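Long-range contacts in 6-carboxyhexanoate--coa ligase (Bacillus subtilis, PDB 5FLG), which is a ligase of the 6-carboxyhexanoate--CoA ligase family and binds magnesium, phosphoaminophosphonic acid-adenylate ester and pimelic acid: residues Gly31-Pro36 / Asn45-Lys50; Asn84-Pro89 / Arg214-Lys219. One frame throughout, in Å; residues are numbered along the deposited sequence.

Overall arrangement
The two contacts follow one another along the chain and stand on different sheets, their centres 28 Å apart and their nearest atoms about 14 Å apart, so they do not touch. What relates them is the bound ligands. Contact 1 sets a strand against a helix and sends E32 and K50 to opposite ends of phosphoaminophosphonic acid-adenylate ester, the adenine and the terminal phosphate. Contact 2 joins a loop to the end of strand 211-215, from which R214 takes hold of pimelic acid. The ligand sites are close together: the side chain of K50 comes within about 6 Å of pimelic acid, and that of K219 within about 8 Å of the nucleotide analogue.

Contact 1: residues Gly31-Pro36 / Asn45-Lys50; sequences GERLIP and NALLEK. With ANP (phosphoaminophosphonic acid-adenylate ester), chain D.
K50 turns its CG anti to the backbone N (chi1 165°), keeps the chain extended, and bends only at chi4 (81°), a course that carries CE past G31 and delivers NZ to the nucleotide analogue. L47 lowers CD2 to 3.9 Å from the CA of G31, while CE of K50 stands 4.1 Å from that same CA. Glycine suits this place because these two carbons lie on the side of its CA where a side chain would start. Further along the strand CG of R33 packs 4.2 Å from CD1 of L47, and bends at chi2 and chi3 fold the rest of the arginine back, laying the edge of the guanidinium beside the methyl of A46. The small alanine admits that flat group, whose NE is held by a salt bridge to D151.

At the ligand, NZ of K50 hydrogen-bonds O3G of ANP at 3.0 Å and, weakly, O1G at 3.4 Å. A long, flexible lysine can reach the phosphate from the helix, and its NZ, also salt-bridged to E174, is gripped by protein and phosphate alike. The CB of E32 points away from the helix, and OE2 accepts a weak bond from adenine N6 of ANP at 3.0 Å; the carboxylate is also paired with R146.

Strand 31-36 and helix 45-50 run nearly antiparallel (169°) with their axes 9.5 Å apart. The strand is the outermost, within this chain, of a three-stranded antiparallel sheet, hydrogen-bonded to strand 8-17, and L47 reaches across to V11 and M13 of that neighbour. The other side of helix 40-52 meets the second subunit, where E49 pairs with K41 and N45 with N45 of that subunit.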
# COMPACT_ATOMS: atom_id res chain seq x y z
N GLY A 31 -2.80 7.87 7.74
CA GLY A 31 -4.23 7.86 7.96
C GLY A 31 -4.78 6.47 8.13
O GLY A 31 -4.22 5.49 7.63
N GLU A 32 -5.95 6.39 8.74
CA GLU A 32 -6.62 5.11 8.83
C GLU A 32 -8.11 5.26 8.80
O GLU A 32 -8.64 6.20 9.31
CB GLU A 32 -6.17 4.38 10.12
CG GLU A 32 -5.96 5.30 11.29
CD GLU A 32 -4.59 5.94 11.30
OE1 GLU A 32 -3.58 5.22 11.09
OE2 GLU A 32 -4.50 7.15 11.64
N ARG A 33 -8.79 4.34 8.13
CA ARG A 33 -10.21 4.50 7.87
C ARG A 33 -10.80 3.12 7.99
O ARG A 33 -10.10 2.13 7.92
CB ARG A 33 -10.48 5.05 6.45
CG ARG A 33 -9.92 6.45 6.20
CD ARG A 33 -10.65 7.55 6.96
NE ARG A 33 -12.06 7.58 6.55
CZ ARG A 33 -12.51 8.09 5.40
NH1 ARG A 33 -11.69 8.73 4.59
NH2 ARG A 33 -13.79 7.97 5.07
N LEU A 34 -12.09 3.06 8.28
CA LEU A 34 -12.83 1.82 8.31
C LEU A 34 -14.17 2.00 7.57
O LEU A 34 -15.00 2.76 8.02
CB LEU A 34 -13.03 1.44 9.77
CG LEU A 34 -13.75 0.14 10.08
CD1 LEU A 34 -12.84 -1.02 9.70
CD2 LEU A 34 -14.11 0.10 11.56
N ILE A 35 -14.40 1.24 6.52
CA ILE A 35 -15.45 1.59 5.57
C ILE A 35 -16.06 0.38 4.90
O ILE A 35 -15.43 -0.68 4.80
CB ILE A 35 -14.89 2.48 4.43
CG1 ILE A 35 -13.68 1.80 3.80
CG2 ILE A 35 -14.55 3.86 4.97
CD1 ILE A 35 -13.51 2.14 2.31
N PRO A 36 -17.32 0.51 4.50
CA PRO A 36 -17.88 -0.44 3.56
C PRO A 36 -17.24 -0.34 2.18
O PRO A 36 -16.66 0.70 1.84
CB PRO A 36 -19.36 -0.05 3.49
CG PRO A 36 -19.45 1.31 4.04
CD PRO A 36 -18.16 1.70 4.69
N ASN A 45 -8.87 7.80 -2.50
CA ASN A 45 -8.55 9.15 -2.95
C ASN A 45 -8.41 10.18 -1.82
O ASN A 45 -7.55 11.06 -1.88
CB ASN A 45 -9.59 9.61 -3.96
CG ASN A 45 -9.27 9.12 -5.35
OD1 ASN A 45 -8.31 9.57 -5.94
ND2 ASN A 45 -9.93 8.06 -5.79
N ALA A 46 -9.21 10.07 -0.77
CA ALA A 46 -9.08 11.01 0.33
C ALA A 46 -7.73 10.82 1.01
O ALA A 46 -7.06 11.80 1.37
CB ALA A 46 -10.22 10.89 1.35
N LEU A 47 -7.31 9.57 1.17
CA LEU A 47 -6.00 9.30 1.78
C LEU A 47 -4.87 9.76 0.85
O LEU A 47 -3.87 10.29 1.30
CB LEU A 47 -5.86 7.83 2.13
CG LEU A 47 -6.74 7.38 3.31
CD1 LEU A 47 -6.79 5.87 3.43
CD2 LEU A 47 -6.23 8.00 4.60
N LEU A 48 -4.97 9.44 -0.43
CA LEU A 48 -3.94 9.89 -1.37
C LEU A 48 -3.76 11.39 -1.22
O LEU A 48 -2.65 11.86 -1.00
CB LEU A 48 -4.32 9.53 -2.80
CG LEU A 48 -3.34 9.97 -3.89
CD1 LEU A 48 -1.97 9.37 -3.67
CD2 LEU A 48 -3.88 9.57 -5.26
N GLU A 49 -4.86 12.12 -1.28
CA GLU A 49 -4.82 13.58 -1.31
C GLU A 49 -4.29 14.15 0.01
O GLU A 49 -3.57 15.15 0.06
CB GLU A 49 -6.22 14.13 -1.61
CG GLU A 49 -6.40 15.61 -1.36
CD GLU A 49 -5.49 16.49 -2.23
OE1 GLU A 49 -4.49 15.98 -2.79
OE2 GLU A 49 -5.75 17.72 -2.30
N LYS A 50 -4.65 13.50 1.10
CA LYS A 50 -4.17 13.90 2.40
C LYS A 50 -2.67 13.79 2.47
O LYS A 50 -1.98 14.70 2.94
CB LYS A 50 -4.85 12.99 3.42
CG LYS A 50 -4.26 12.98 4.79
CD LYS A 50 -5.12 12.01 5.60
CE LYS A 50 -4.56 11.78 6.99
NZ LYS A 50 -4.98 12.93 7.82
PG ANP D . -1.68 13.69 9.35
O1G ANP D . -1.67 13.54 7.85
O2G ANP D . -1.18 15.04 9.79
O3G ANP D . -2.96 13.34 10.04
PB ANP D . -0.59 11.88 11.43
O1B ANP D . -1.96 11.33 11.63
O2B ANP D . 0.64 11.05 11.48
N3B ANP D . -0.50 12.56 9.84
PA ANP D . -1.48 13.91 13.26
O1A ANP D . -1.18 15.34 13.35
O2A ANP D . -2.83 13.38 12.88
O3A ANP D . -0.35 13.14 12.41
O5' ANP D . -1.10 13.33 14.76
C5' ANP D . -0.09 13.92 15.52
C4' ANP D . 0.80 12.83 16.12
O4' ANP D . -0.02 11.93 16.87
C3' ANP D . 1.50 12.01 15.05
O3' ANP D . 2.79 12.53 14.74
C2' ANP D . 1.65 10.67 15.71
O2' ANP D . 2.76 10.72 16.60
C1' ANP D . 0.39 10.60 16.52
N9 ANP D . -0.63 9.87 15.75
C8 ANP D . -1.36 10.32 14.66
N7 ANP D . -2.25 9.38 14.29
C5 ANP D . -2.07 8.31 15.11
C6 ANP D . -2.63 6.95 15.27
N6 ANP D . -3.58 6.49 14.45
N1 ANP D . -2.18 6.17 16.27
C2 ANP D . -1.20 6.58 17.09
N3 ANP D . -0.68 7.82 17.07
C4 ANP D . -1.00 8.65 16.05

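Contact 2: residues Asn84-Pro89 / Arg214-Lys219; sequences NEVSCP and RITAMK. With PML (pimelic acid), chain C.
N84 gives two N-H groups to the carbonyl oxygen of R214: its backbone N lies 2.8 Å and its ND2 3.0 Å from R214 O. ND2 comes from above the carbonyl plane of R214, 45° out of it, and has a further partner in OE1 of Q213. Asparagine suits this place because its short side chain stands beside its own backbone N. The return bond runs from T216 N to N84 O (3.2 Å), so N84 brackets I215 in a parallel bridge.

Past the bridge a side chain takes over. The threonine hydroxyl, set between its own N and carbonyl carbon (chi1 59°), accepts an almost straight bond (171°) from V86 N to T216 OG1, 3.1 Å long. CG2 of V86 meets CB of A217 at 4.0 Å, and P89 leans its CA-H on A217 O as C88 caps helix 89-102. CG of P89 lies 3.5 Å from K219 O; K219 NZ is hydrogen-bonded to the carbonyl oxygens of D197, S195 and T223.

R214 extends its guanidinium edge to pimelic acid, with NE 3.0 Å from PML O11 and NH2 3.2 Å from PML O12, while NH1 goes to T83. Its carbonyl thus ties strand to loop while its side chain binds a carboxylate through two nearly straight bonds from one edge, C1 in the guanidinium plane, consistent with recognition by charge and two-oxygen shape.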
# COMPACT_ATOMS: atom_id res chain seq x y z
N ASN A 84 -11.15 24.46 25.67
CA ASN A 84 -10.51 25.39 26.56
C ASN A 84 -9.74 26.39 25.73
O ASN A 84 -8.70 26.05 25.15
CB ASN A 84 -9.52 24.66 27.46
CG ASN A 84 -10.18 23.56 28.27
OD1 ASN A 84 -10.81 23.84 29.27
ND2 ASN A 84 -10.14 22.33 27.76
N GLU A 85 -10.18 27.63 25.79
CA GLU A 85 -9.53 28.72 25.04
C GLU A 85 -8.39 29.24 25.89
O GLU A 85 -8.59 29.64 27.02
CB GLU A 85 -10.53 29.85 24.78
CG GLU A 85 -11.84 29.39 24.17
CD GLU A 85 -11.79 29.36 22.65
OE1 GLU A 85 -10.85 29.94 22.07
OE2 GLU A 85 -12.67 28.75 22.02
N VAL A 86 -7.19 29.22 25.34
CA VAL A 86 -6.06 29.78 26.03
C VAL A 86 -5.37 30.76 25.08
O VAL A 86 -5.68 30.81 23.90
CB VAL A 86 -5.08 28.69 26.49
CG1 VAL A 86 -5.75 27.77 27.52
CG2 VAL A 86 -4.59 27.90 25.30
N SER A 87 -4.45 31.55 25.61
CA SER A 87 -3.89 32.67 24.85
C SER A 87 -2.48 32.39 24.33
O SER A 87 -1.96 33.14 23.50
CB SER A 87 -3.88 33.88 25.75
OG SER A 87 -5.12 33.98 26.44
N CYS A 88 -1.85 31.34 24.85
CA CYS A 88 -0.50 30.97 24.39
C CYS A 88 -0.21 29.52 24.76
O CYS A 88 -0.86 28.96 25.64
CB CYS A 88 0.55 31.89 25.04
SG CYS A 88 0.88 31.50 26.77
N PRO A 89 0.84 28.95 24.18
CA PRO A 89 1.17 27.54 24.38
C PRO A 89 1.53 27.20 25.81
O PRO A 89 1.22 26.12 26.26
CB PRO A 89 2.37 27.32 23.46
CG PRO A 89 2.28 28.41 22.45
CD PRO A 89 1.71 29.57 23.17
N ARG A 214 -10.21 19.95 24.50
CA ARG A 214 -9.39 20.63 23.52
C ARG A 214 -8.69 21.81 24.17
O ARG A 214 -9.30 22.54 24.91
CB ARG A 214 -10.27 21.14 22.37
CG ARG A 214 -11.11 20.07 21.75
CD ARG A 214 -12.03 20.60 20.67
NE ARG A 214 -11.28 21.05 19.52
CZ ARG A 214 -11.40 22.25 18.96
NH1 ARG A 214 -12.21 23.14 19.48
NH2 ARG A 214 -10.70 22.55 17.89
N ILE A 215 -7.46 22.06 23.76
CA ILE A 215 -6.71 23.17 24.24
C ILE A 215 -6.16 23.96 23.03
O ILE A 215 -5.39 23.43 22.22
CB ILE A 215 -5.55 22.68 25.12
CG1 ILE A 215 -6.11 21.87 26.31
CG2 ILE A 215 -4.74 23.85 25.60
CD1 ILE A 215 -5.06 21.20 27.18
N THR A 216 -6.59 25.21 22.88
CA THR A 216 -6.50 25.86 21.56
C THR A 216 -5.09 26.31 21.16
O THR A 216 -4.82 26.47 19.98
CB THR A 216 -7.44 27.06 21.44
OG1 THR A 216 -7.12 28.04 22.44
CG2 THR A 216 -8.86 26.62 21.54
N ALA A 217 -4.18 26.39 22.10
CA ALA A 217 -2.78 26.57 21.76
C ALA A 217 -1.93 25.65 22.61
O ALA A 217 -1.89 25.80 23.84
CB ALA A 217 -2.38 28.02 22.00
N MET A 218 -1.12 24.82 21.96
CA MET A 218 -0.27 23.85 22.69
C MET A 218 1.19 23.93 22.24
O MET A 218 2.07 23.25 22.78
CB MET A 218 -0.80 22.42 22.46
CG MET A 218 -2.09 22.12 23.19
SD MET A 218 -1.81 21.90 24.97
CE MET A 218 -1.35 20.18 25.05
N LYS A 219 1.42 24.72 21.19
CA LYS A 219 2.78 24.96 20.69
C LYS A 219 2.72 26.18 19.77
O LYS A 219 1.64 26.69 19.50
CB LYS A 219 3.24 23.77 19.87
CG LYS A 219 2.39 23.53 18.64
CD LYS A 219 3.14 22.69 17.62
CE LYS A 219 2.31 22.45 16.38
NZ LYS A 219 3.10 21.65 15.40
C1 PML C . -8.66 19.17 17.65
O11 PML C . -9.57 18.85 18.49
O12 PML C . -8.78 20.23 16.94
C2 PML C . -7.29 18.49 17.83
C3 PML C . -6.69 17.78 16.62
C4 PML C . -5.15 17.81 16.59
C5 PML C . -4.50 16.46 16.38
C6 PML C . -3.43 16.43 15.29
C7 PML C . -3.98 16.83 13.93
O71 PML C . -4.92 16.16 13.43
O72 PML C . -3.41 17.74 13.27